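Local coordinates for NF-kappa-B inhibitor beta (Mus musculus, PDB 1OY3), which inhibits NF-kappa-B by forming a complex with it that traps it in the cytoplasm, and in its unphosphorylated, resynthesised form can accompany it to the nucleus, at residues E36-Q41 and E62-A67; V96-R101 and R175-A180; V164-K169 and A205-L210. All blocks are in the same frame, centred on the assembly; numbering follows the deposited sequence.

Contact 1 (E36-Q41 and E62-A67)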
loop_
_atom_site.group_PDB
_atom_site.type_symbol
_atom_site.label_atom_id
_atom_site.label_comp_id
_atom_site.label_asym_id
_atom_site.label_seq_id
_atom_site.Cartn_x
_atom_site.Cartn_y
_atom_site.Cartn_z
ATOM N N GLU C 36 -20.808 -17.816 -7.993
ATOM C CA GLU C 36 -19.600 -17.042 -8.261
ATOM C C GLU C 36 -20.016 -15.590 -8.455
ATOM O O GLU C 36 -19.180 -14.690 -8.500
ATOM C CB GLU C 36 -18.896 -17.544 -9.524
ATOM C CG GLU C 36 -18.574 -19.030 -9.522
ATOM C CD GLU C 36 -17.676 -19.438 -10.681
ATOM O OE1 GLU C 36 -17.067 -20.528 -10.611
ATOM O OE2 GLU C 36 -17.572 -18.665 -11.661
ATOM N N TYR C 37 -21.322 -15.379 -8.571
ATOM C CA TYR C 37 -21.882 -14.048 -8.755
ATOM C C TYR C 37 -21.471 -13.140 -7.598
ATOM O O TYR C 37 -21.269 -11.942 -7.784
ATOM C CB TYR C 37 -23.407 -14.143 -8.826
ATOM C CG TYR C 37 -24.120 -12.831 -9.067
ATOM C CD1 TYR C 37 -23.981 -12.146 -10.274
ATOM C CD2 TYR C 37 -24.963 -12.291 -8.099
ATOM C CE1 TYR C 37 -24.675 -10.952 -10.510
ATOM C CE2 TYR C 37 -25.659 -11.101 -8.324
ATOM C CZ TYR C 37 -25.512 -10.437 -9.529
ATOM O OH TYR C 37 -26.211 -9.269 -9.746
ATOM N N LEU C 38 -21.353 -13.713 -6.405
ATOM C CA LEU C 38 -20.968 -12.934 -5.231
ATOM C C LEU C 38 -19.582 -12.322 -5.351
ATOM O O LEU C 38 -19.370 -11.181 -4.948
ATOM C CB LEU C 38 -21.000 -13.797 -3.965
ATOM C CG LEU C 38 -22.348 -14.118 -3.328
ATOM C CD1 LEU C 38 -22.135 -15.019 -2.121
ATOM C CD2 LEU C 38 -23.031 -12.829 -2.919
ATOM N N ASP C 39 -18.644 -13.073 -5.915
ATOM C CA ASP C 39 -17.272 -12.587 -6.030
ATOM C C ASP C 39 -16.917 -11.776 -7.270
ATOM O O ASP C 39 -15.752 -11.439 -7.472
ATOM C CB ASP C 39 -16.294 -13.759 -5.890
ATOM C CG ASP C 39 -16.431 -14.472 -4.557
ATOM O OD1 ASP C 39 -16.549 -13.779 -3.518
ATOM O OD2 ASP C 39 -16.415 -15.724 -4.546
ATOM N N LEU C 40 -17.905 -11.457 -8.098
ATOM C CA LEU C 40 -17.631 -10.680 -9.295
ATOM C C LEU C 40 -17.007 -9.349 -8.900
ATOM O O LEU C 40 -17.484 -8.680 -7.994
ATOM C CB LEU C 40 -18.920 -10.447 -10.088
ATOM C CG LEU C 40 -19.519 -11.698 -10.744
ATOM C CD1 LEU C 40 -20.821 -11.334 -11.437
ATOM C CD2 LEU C 40 -18.523 -12.284 -11.748
ATOM N N GLN C 41 -15.936 -8.974 -9.590
ATOM C CA GLN C 41 -15.230 -7.731 -9.302
ATOM C C GLN C 41 -15.490 -6.665 -10.358
ATOM O O GLN C 41 -15.343 -6.931 -11.546
ATOM C CB GLN C 41 -13.729 -8.010 -9.238
ATOM C CG GLN C 41 -13.346 -9.116 -8.258
ATOM C CD GLN C 41 -11.908 -9.581 -8.432
ATOM O OE1 GLN C 41 -11.649 -10.760 -8.667
ATOM N NE2 GLN C 41 -10.968 -8.653 -8.317
ATOM N N GLU C 62 -21.655 -9.134 7.094
ATOM C CA GLU C 62 -22.045 -10.454 7.582
ATOM C C GLU C 62 -22.913 -11.197 6.576
ATOM O O GLU C 62 -22.731 -12.395 6.356
ATOM C CB GLU C 62 -22.785 -10.341 8.925
ATOM C CG GLU C 62 -23.318 -11.672 9.472
ATOM C CD GLU C 62 -23.891 -11.554 10.882
ATOM O OE1 GLU C 62 -24.606 -10.566 11.150
ATOM O OE2 GLU C 62 -23.631 -12.446 11.719
ATOM N N LYS C 63 -23.862 -10.490 5.970
ATOM C CA LYS C 63 -24.751 -11.113 4.992
ATOM C C LYS C 63 -23.927 -11.682 3.858
ATOM O O LYS C 63 -24.064 -12.854 3.497
ATOM C CB LYS C 63 -25.739 -10.090 4.446
ATOM C CG LYS C 63 -26.697 -9.551 5.480
ATOM C CD LYS C 63 -27.703 -8.627 4.811
ATOM C CE LYS C 63 -28.713 -8.098 5.800
ATOM N NZ LYS C 63 -29.595 -7.123 5.116
ATOM N N LEU C 64 -23.049 -10.848 3.310
ATOM C CA LEU C 64 -22.181 -11.262 2.219
ATOM C C LEU C 64 -21.292 -12.413 2.671
ATOM O O LEU C 64 -21.134 -13.406 1.952
ATOM C CB LEU C 64 -21.339 -10.064 1.737
ATOM C CG LEU C 64 -22.216 -8.951 1.153
ATOM C CD1 LEU C 64 -21.427 -7.660 0.946
ATOM C CD2 LEU C 64 -22.811 -9.448 -0.167
ATOM N N TYR C 65 -20.734 -12.295 3.874
ATOM C CA TYR C 65 -19.851 -13.333 4.414
ATOM C C TYR C 65 -20.653 -14.624 4.655
ATOM O O TYR C 65 -20.220 -15.723 4.304
ATOM C CB TYR C 65 -19.221 -12.841 5.730
ATOM C CG TYR C 65 -18.086 -13.691 6.290
ATOM C CD1 TYR C 65 -17.833 -13.709 7.664
ATOM C CD2 TYR C 65 -17.243 -14.432 5.459
ATOM C CE1 TYR C 65 -16.785 -14.434 8.194
ATOM C CE2 TYR C 65 -16.163 -15.168 5.990
ATOM C CZ TYR C 65 -15.952 -15.156 7.360
ATOM O OH TYR C 65 -14.887 -15.844 7.914
ATOM N N ALA C 66 -21.832 -14.473 5.246
ATOM C CA ALA C 66 -22.702 -15.602 5.540
ATOM C C ALA C 66 -23.094 -16.297 4.245
ATOM O O ALA C 66 -23.188 -17.524 4.199
ATOM C CB ALA C 66 -23.957 -15.123 6.280
ATOM N N ALA C 67 -23.317 -15.496 3.201
ATOM C CA ALA C 67 -23.708 -15.995 1.887
ATOM C C ALA C 67 -22.580 -16.704 1.161
ATOM O O ALA C 67 -22.801 -17.308 0.114
ATOM C CB ALA C 67 -24.232 -14.845 1.026
#
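L38 illustrates how one leucine, directly following ANK 1, can join that ankyrin repeat to the next: it reaches from the loop after helix 22-32 to L64 and A67 of segment 62-67. The nearest CA atoms, those of L38 and L64, are 7.7 Å apart, and the leucine bridges that distance. Its first bond points at the other segment, but L38 CB is still 5.7 Å from A67 O, and CG, the next atom out, also lies beyond close contact. The meeting is made by the two methyl groups. The torsion about CG carries CD1 outward in an extended path (chi2 178°) to A67, where L38 CD1 rests 3.8 Å from A67 CB. The same methyl, L38 CD1, lies 3.3 Å from A67 O, so it touches both the side chain and the carbonyl of one residue. The other branch heads for L64, where L38 CD2 and L64 CD2 meet loosely, methyl to methyl, at 4.4 Å. L64 starts out across the line between the segments, and its end bends nearer; L64 also packs on A48 and A52 of helix 48-55. Other neighbours of L38 are L13 of helix 12-18 and L29 and S32 of helix 22-32. The chemistry is therefore divided. Between the two segments there are neither hydrogen bonds nor salt bridges, and buried methyl groups supply shape and dispersion without fixing a direction, whereas the directional bonds are made around this apolar centre: a hydrogen bond from D39 OD1 to G70 N, salt bridges from K63 NZ to E22 and D26, and hydrogen bonding between the backbones of A67 and G34.

Contact 2 (V96-R101 and R175-A180)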
loop_
_atom_site.group_PDB
_atom_site.type_symbol
_atom_site.label_atom_id
_atom_site.label_comp_id
_atom_site.label_asym_id
_atom_site.label_seq_id
_atom_site.Cartn_x
_atom_site.Cartn_y
_atom_site.Cartn_z
ATOM N N VAL C 96 -16.463 -9.103 12.232
ATOM C CA VAL C 96 -17.330 -10.039 11.523
ATOM C C VAL C 96 -16.473 -10.998 10.688
ATOM O O VAL C 96 -16.721 -12.203 10.647
ATOM C CB VAL C 96 -18.285 -9.299 10.552
ATOM C CG1 VAL C 96 -19.035 -10.301 9.713
ATOM C CG2 VAL C 96 -19.250 -8.403 11.334
ATOM N N LEU C 97 -15.462 -10.453 10.019
ATOM C CA LEU C 97 -14.600 -11.268 9.175
ATOM C C LEU C 97 -13.647 -12.179 9.934
ATOM O O LEU C 97 -13.382 -13.301 9.497
ATOM C CB LEU C 97 -13.782 -10.384 8.232
ATOM C CG LEU C 97 -14.545 -9.590 7.165
ATOM C CD1 LEU C 97 -13.570 -8.687 6.430
ATOM C CD2 LEU C 97 -15.252 -10.541 6.195
ATOM N N LEU C 98 -13.145 -11.694 11.067
ATOM C CA LEU C 98 -12.179 -12.429 11.877
ATOM C C LEU C 98 -12.712 -13.576 12.752
ATOM O O LEU C 98 -12.448 -13.625 13.952
ATOM C CB LEU C 98 -11.405 -11.428 12.742
ATOM C CG LEU C 98 -10.603 -10.394 11.935
ATOM C CD1 LEU C 98 -10.108 -9.288 12.846
ATOM C CD2 LEU C 98 -9.449 -11.078 11.235
ATOM N N GLN C 99 -13.452 -14.493 12.138
ATOM C CA GLN C 99 -14.016 -15.658 12.827
ATOM C C GLN C 99 -14.582 -16.584 11.766
ATOM O O GLN C 99 -14.723 -16.188 10.617
ATOM C CB GLN C 99 -15.133 -15.237 13.792
ATOM C CG GLN C 99 -16.355 -14.613 13.133
ATOM C CD GLN C 99 -17.329 -14.008 14.148
ATOM O OE1 GLN C 99 -17.389 -12.789 14.321
ATOM N NE2 GLN C 99 -18.082 -14.859 14.825
ATOM N N PRO C 100 -14.904 -17.834 12.134
ATOM C CA PRO C 100 -15.454 -18.771 11.157
ATOM C C PRO C 100 -16.716 -18.199 10.523
ATOM O O PRO C 100 -17.562 -17.643 11.212
ATOM C CB PRO C 100 -15.743 -20.010 11.999
ATOM C CG PRO C 100 -14.671 -19.945 13.053
ATOM C CD PRO C 100 -14.683 -18.495 13.432
ATOM N N ARG C 101 -16.827 -18.330 9.209
ATOM C CA ARG C 101 -17.989 -17.841 8.482
ATOM C C ARG C 101 -19.291 -18.284 9.158
ATOM O O ARG C 101 -19.364 -19.366 9.732
ATOM C CB ARG C 101 -17.952 -18.360 7.038
ATOM C CG ARG C 101 -19.227 -18.092 6.257
ATOM C CD ARG C 101 -19.212 -18.700 4.862
ATOM N NE ARG C 101 -18.452 -17.908 3.897
ATOM C CZ ARG C 101 -17.135 -17.975 3.734
ATOM N NH1 ARG C 101 -16.410 -18.807 4.472
ATOM N NH2 ARG C 101 -16.545 -17.218 2.822
ATOM N N ARG C 175 -5.597 -4.145 18.250
ATOM C CA ARG C 175 -6.062 -5.059 19.288
ATOM C C ARG C 175 -6.814 -6.261 18.708
ATOM O O ARG C 175 -6.540 -7.404 19.080
ATOM C CB ARG C 175 -6.929 -4.305 20.310
ATOM C CG ARG C 175 -6.103 -3.584 21.377
ATOM C CD ARG C 175 -6.958 -3.001 22.482
ATOM N NE ARG C 175 -7.561 -1.732 22.097
ATOM C CZ ARG C 175 -7.079 -0.542 22.443
ATOM N NH1 ARG C 175 -5.984 -0.462 23.193
ATOM N NH2 ARG C 175 -7.682 0.565 22.025
ATOM N N LEU C 176 -7.751 -6.002 17.798
ATOM C CA LEU C 176 -8.517 -7.065 17.152
ATOM C C LEU C 176 -7.601 -8.005 16.376
ATOM O O LEU C 176 -7.748 -9.229 16.431
ATOM C CB LEU C 176 -9.556 -6.472 16.195
ATOM C CG LEU C 176 -10.937 -6.101 16.743
ATOM C CD1 LEU C 176 -10.859 -5.680 18.204
ATOM C CD2 LEU C 176 -11.508 -4.989 15.876
ATOM N N LEU C 177 -6.658 -7.430 15.636
ATOM C CA LEU C 177 -5.720 -8.239 14.877
ATOM C C LEU C 177 -4.854 -9.089 15.813
ATOM O O LEU C 177 -4.653 -10.278 15.572
ATOM C CB LEU C 177 -4.844 -7.343 13.997
ATOM C CG LEU C 177 -5.629 -6.685 12.850
ATOM C CD1 LEU C 177 -4.678 -5.871 11.987
ATOM C CD2 LEU C 177 -6.337 -7.760 12.015
ATOM N N ARG C 178 -4.344 -8.469 16.875
ATOM C CA ARG C 178 -3.516 -9.177 17.844
ATOM C C ARG C 178 -4.280 -10.393 18.370
ATOM O O ARG C 178 -3.842 -11.535 18.213
ATOM C CB ARG C 178 -3.164 -8.246 19.007
ATOM C CG ARG C 178 -2.500 -8.942 20.193
ATOM C CD ARG C 178 -2.577 -8.071 21.422
ATOM N NE ARG C 178 -3.958 -7.901 21.866
ATOM C CZ ARG C 178 -4.381 -6.930 22.667
ATOM N NH1 ARG C 178 -3.533 -6.020 23.121
ATOM N NH2 ARG C 178 -5.658 -6.870 23.022
ATOM N N ASP C 179 -5.438 -10.136 18.973
ATOM C CA ASP C 179 -6.268 -11.199 19.518
ATOM C C ASP C 179 -6.617 -12.236 18.449
ATOM O O ASP C 179 -6.808 -13.412 18.763
ATOM C CB ASP C 179 -7.551 -10.608 20.123
ATOM C CG ASP C 179 -7.272 -9.644 21.284
ATOM O OD1 ASP C 179 -8.227 -9.011 21.776
ATOM O OD2 ASP C 179 -6.104 -9.516 21.713
ATOM N N ALA C 180 -6.696 -11.809 17.190
ATOM C CA ALA C 180 -7.025 -12.731 16.098
ATOM C C ALA C 180 -5.839 -13.643 15.764
ATOM O O ALA C 180 -5.980 -14.639 15.038
ATOM C CB ALA C 180 -7.452 -11.953 14.856
#
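The first torsions of L98 and L177 place both CG atoms beside their own backbone N and opposite the carbonyl carbon, with chi1 at -61° and -69°. The consequences differ because the two residues start from different directions. L98 already points its CB at helix 171-180, and the torsion simply extends it; L177 sets off away from L98, and only its end swings back. The side chains then pass at a slant, L98 CD1 lying 4.2 Å from L177 CD2. That same L98 methyl reaches the base of L176, with CD1 4.4 Å from L176 CB, while its twin goes to A180, L98 CD2 standing 4.2 Å from A180 CB. One leucine fork thus spans L176, L177 and A180; the nearest CA atoms are those of L98 and A180, 6.7 Å apart. L98 is the first residue beyond helix 91-97 and the centre of an inverse gamma turn, spanned by a weak bond of 2.9 Å from Q99 N to L97 O. On another side of helix 171-180, R178 and D179 form a salt bridge within the segment: R178 grips D179 side-on, NE at 2.7 Å and NH2 at 3.0 Å, both from OD2. That single oxygen lies nearly in the guanidinium plane, 8° out of it, which should restrain the rotation of the arginine end. L98 also packs on L82 of helix 81-85 and on L151. The arrangement is that of neighbouring ankyrin repeats stacked side by side: the residue following helix 91-97, in ANK 3, packs on helix 171-180, in ANK 4, through apolar side chains, despite the long insertion that separates them in sequence.

Contact 3 (V164-K169 and A205-L210)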
loop_
_atom_site.group_PDB
_atom_site.type_symbol
_atom_site.label_atom_id
_atom_site.label_comp_id
_atom_site.label_asym_id
_atom_site.label_seq_id
_atom_site.Cartn_x
_atom_site.Cartn_y
_atom_site.Cartn_z
ATOM N N VAL C 164 -1.232 -2.238 7.869
ATOM C CA VAL C 164 -2.190 -1.182 7.566
ATOM C C VAL C 164 -2.754 -0.587 8.860
ATOM O O VAL C 164 -2.764 0.627 9.028
ATOM C CB VAL C 164 -3.346 -1.721 6.674
ATOM C CG1 VAL C 164 -4.251 -0.575 6.214
ATOM C CG2 VAL C 164 -2.760 -2.430 5.456
ATOM N N ALA C 165 -3.197 -1.434 9.790
ATOM C CA ALA C 165 -3.756 -0.918 11.041
ATOM C C ALA C 165 -2.750 -0.032 11.789
ATOM O O ALA C 165 -3.120 0.994 12.355
ATOM C CB ALA C 165 -4.225 -2.067 11.926
ATOM N N VAL C 166 -1.477 -0.414 11.776
ATOM C CA VAL C 166 -0.452 0.377 12.451
ATOM C C VAL C 166 -0.174 1.656 11.646
ATOM O O VAL C 166 -0.124 2.750 12.211
ATOM C CB VAL C 166 0.873 -0.409 12.612
ATOM C CG1 VAL C 166 1.909 0.466 13.329
ATOM C CG2 VAL C 166 0.635 -1.702 13.401
ATOM N N ILE C 167 0.004 1.522 10.332
ATOM C CA ILE C 167 0.256 2.694 9.493
ATOM C C ILE C 167 -0.804 3.749 9.792
ATOM O O ILE C 167 -0.514 4.943 9.842
ATOM C CB ILE C 167 0.182 2.371 7.979
ATOM C CG1 ILE C 167 1.238 1.333 7.595
ATOM C CG2 ILE C 167 0.368 3.652 7.167
ATOM C CD1 ILE C 167 2.618 1.667 8.045
ATOM N N HIS C 168 -2.038 3.300 9.994
ATOM C CA HIS C 168 -3.124 4.216 10.291
ATOM C C HIS C 168 -3.312 4.483 11.773
ATOM O O HIS C 168 -4.361 4.968 12.175
ATOM C CB HIS C 168 -4.449 3.712 9.711
ATOM C CG HIS C 168 -4.503 3.726 8.214
ATOM N ND1 HIS C 168 -3.706 2.917 7.431
ATOM C CD2 HIS C 168 -5.269 4.444 7.356
ATOM C CE1 HIS C 168 -3.980 3.134 6.156
ATOM N NE2 HIS C 168 -4.923 4.056 6.083
ATOM N N LYS C 169 -2.302 4.175 12.583
ATOM C CA LYS C 169 -2.362 4.428 14.023
ATOM C C LYS C 169 -3.723 4.041 14.594
ATOM O O LYS C 169 -4.347 4.812 15.324
ATOM C CB LYS C 169 -2.103 5.915 14.297
ATOM C CG LYS C 169 -0.886 6.487 13.569
ATOM C CD LYS C 169 -0.729 7.991 13.828
ATOM C CE LYS C 169 -1.999 8.756 13.452
ATOM N NZ LYS C 169 -1.950 10.218 13.778
ATOM N N ALA C 205 2.554 6.106 19.886
ATOM C CA ALA C 205 3.057 5.490 21.111
ATOM C C ALA C 205 2.165 4.401 21.695
ATOM O O ALA C 205 2.663 3.357 22.125
ATOM C CB ALA C 205 3.313 6.570 22.165
ATOM N N SER C 206 0.857 4.644 21.722
ATOM C CA SER C 206 -0.082 3.673 22.281
ATOM C C SER C 206 -0.089 2.381 21.460
ATOM O O SER C 206 -0.245 1.285 22.001
ATOM C CB SER C 206 -1.492 4.264 22.333
ATOM O OG SER C 206 -2.103 4.228 21.056
ATOM N N VAL C 207 0.085 2.517 20.149
ATOM C CA VAL C 207 0.129 1.368 19.258
ATOM C C VAL C 207 1.462 0.667 19.496
ATOM O O VAL C 207 1.535 -0.564 19.545
ATOM C CB VAL C 207 0.005 1.813 17.771
ATOM C CG1 VAL C 207 0.336 0.651 16.830
ATOM C CG2 VAL C 207 -1.406 2.307 17.507
ATOM N N LEU C 208 2.518 1.458 19.649
ATOM C CA LEU C 208 3.848 0.907 19.900
ATOM C C LEU C 208 3.789 0.057 21.166
ATOM O O LEU C 208 4.337 -1.055 21.219
ATOM C CB LEU C 208 4.860 2.040 20.084
ATOM C CG LEU C 208 6.291 1.660 20.470
ATOM C CD1 LEU C 208 6.900 0.769 19.389
ATOM C CD2 LEU C 208 7.119 2.931 20.654
ATOM N N GLU C 209 3.103 0.575 22.179
ATOM C CA GLU C 209 2.973 -0.142 23.445
ATOM C C GLU C 209 2.163 -1.417 23.300
ATOM O O GLU C 209 2.565 -2.466 23.813
ATOM C CB GLU C 209 2.338 0.745 24.514
ATOM C CG GLU C 209 2.096 0.009 25.828
ATOM C CD GLU C 209 1.918 0.949 26.999
ATOM O OE1 GLU C 209 0.986 1.780 26.965
ATOM O OE2 GLU C 209 2.723 0.856 27.955
ATOM N N LEU C 210 1.021 -1.336 22.616
ATOM C CA LEU C 210 0.195 -2.529 22.414
ATOM C C LEU C 210 1.076 -3.616 21.823
ATOM O O LEU C 210 1.126 -4.738 22.328
ATOM C CB LEU C 210 -0.972 -2.243 21.459
ATOM C CG LEU C 210 -2.171 -1.478 22.031
ATOM C CD1 LEU C 210 -3.216 -1.242 20.934
ATOM C CD2 LEU C 210 -2.775 -2.269 23.193
#
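V166 and V207 provide the close part of this contact, and K169 its open margin. The two valines cross at a slant, V166 CG1 lying 3.8 Å from V207 CG1, with V166 CG2 a little farther from the same methyl at 4.2 Å. V207 CG1 therefore sits against both branches of V166. Its first torsion (chi1 168°) sends CG1 to the valine and turns CG2 to the chain end of helix 161-167, where V207 CG2 lies 4.1 Å from K169 C. Here the contact is with main chain, and it is looser. The lysine side chain leaves to one side and its end leads away, to the exposed side. Its backbone is set by a Schellman motif: K169, with positive phi, is the C-prime residue, with K169 N bonded to V166 O at 2.6 Å and D170 N to A165 O. The motif closes the helix and presents the K169 backbone to V207. One turn earlier V164 O is gripped twice, by H168 N and by H168 ND1, the latter at 2.9 Å and tilted 34° from the carbonyl plane, so the imidazole folds back on its own helix end. V166 also touches L198 and A199 of helix 195-201, A165 packs on M173 of helix 171-180, and L208 touches L240 and L243 of helix 238-246; helix 205-213 thus lies between helices 161-167 and 171-180 on one side and helix 238-246 on the other, in a stack of helices and loops without strands.

From the N terminus, contact 1 comes first: it closes a loop of 20 residues and ties ANK 1 to ANK 2 before contact 2 opens. Contact 2 spans 73 residues, including the unmodelled 109-143, and brings ANK 3 to ANK 4. Contact 3, which links ANK 4 to ANK 5, opens inside that span and closes beyond it, so the two cross. Contacts 1 and 2 also meet directly, through a probable hydrogen bond of 2.7 Å between Y65 OH and Q99 O; contacts 2 and 3 meet through L177 on A165 and through R175 and R178 on L210. Contacts 1 and 3 do not touch, their nearest atoms about 17 Å apart.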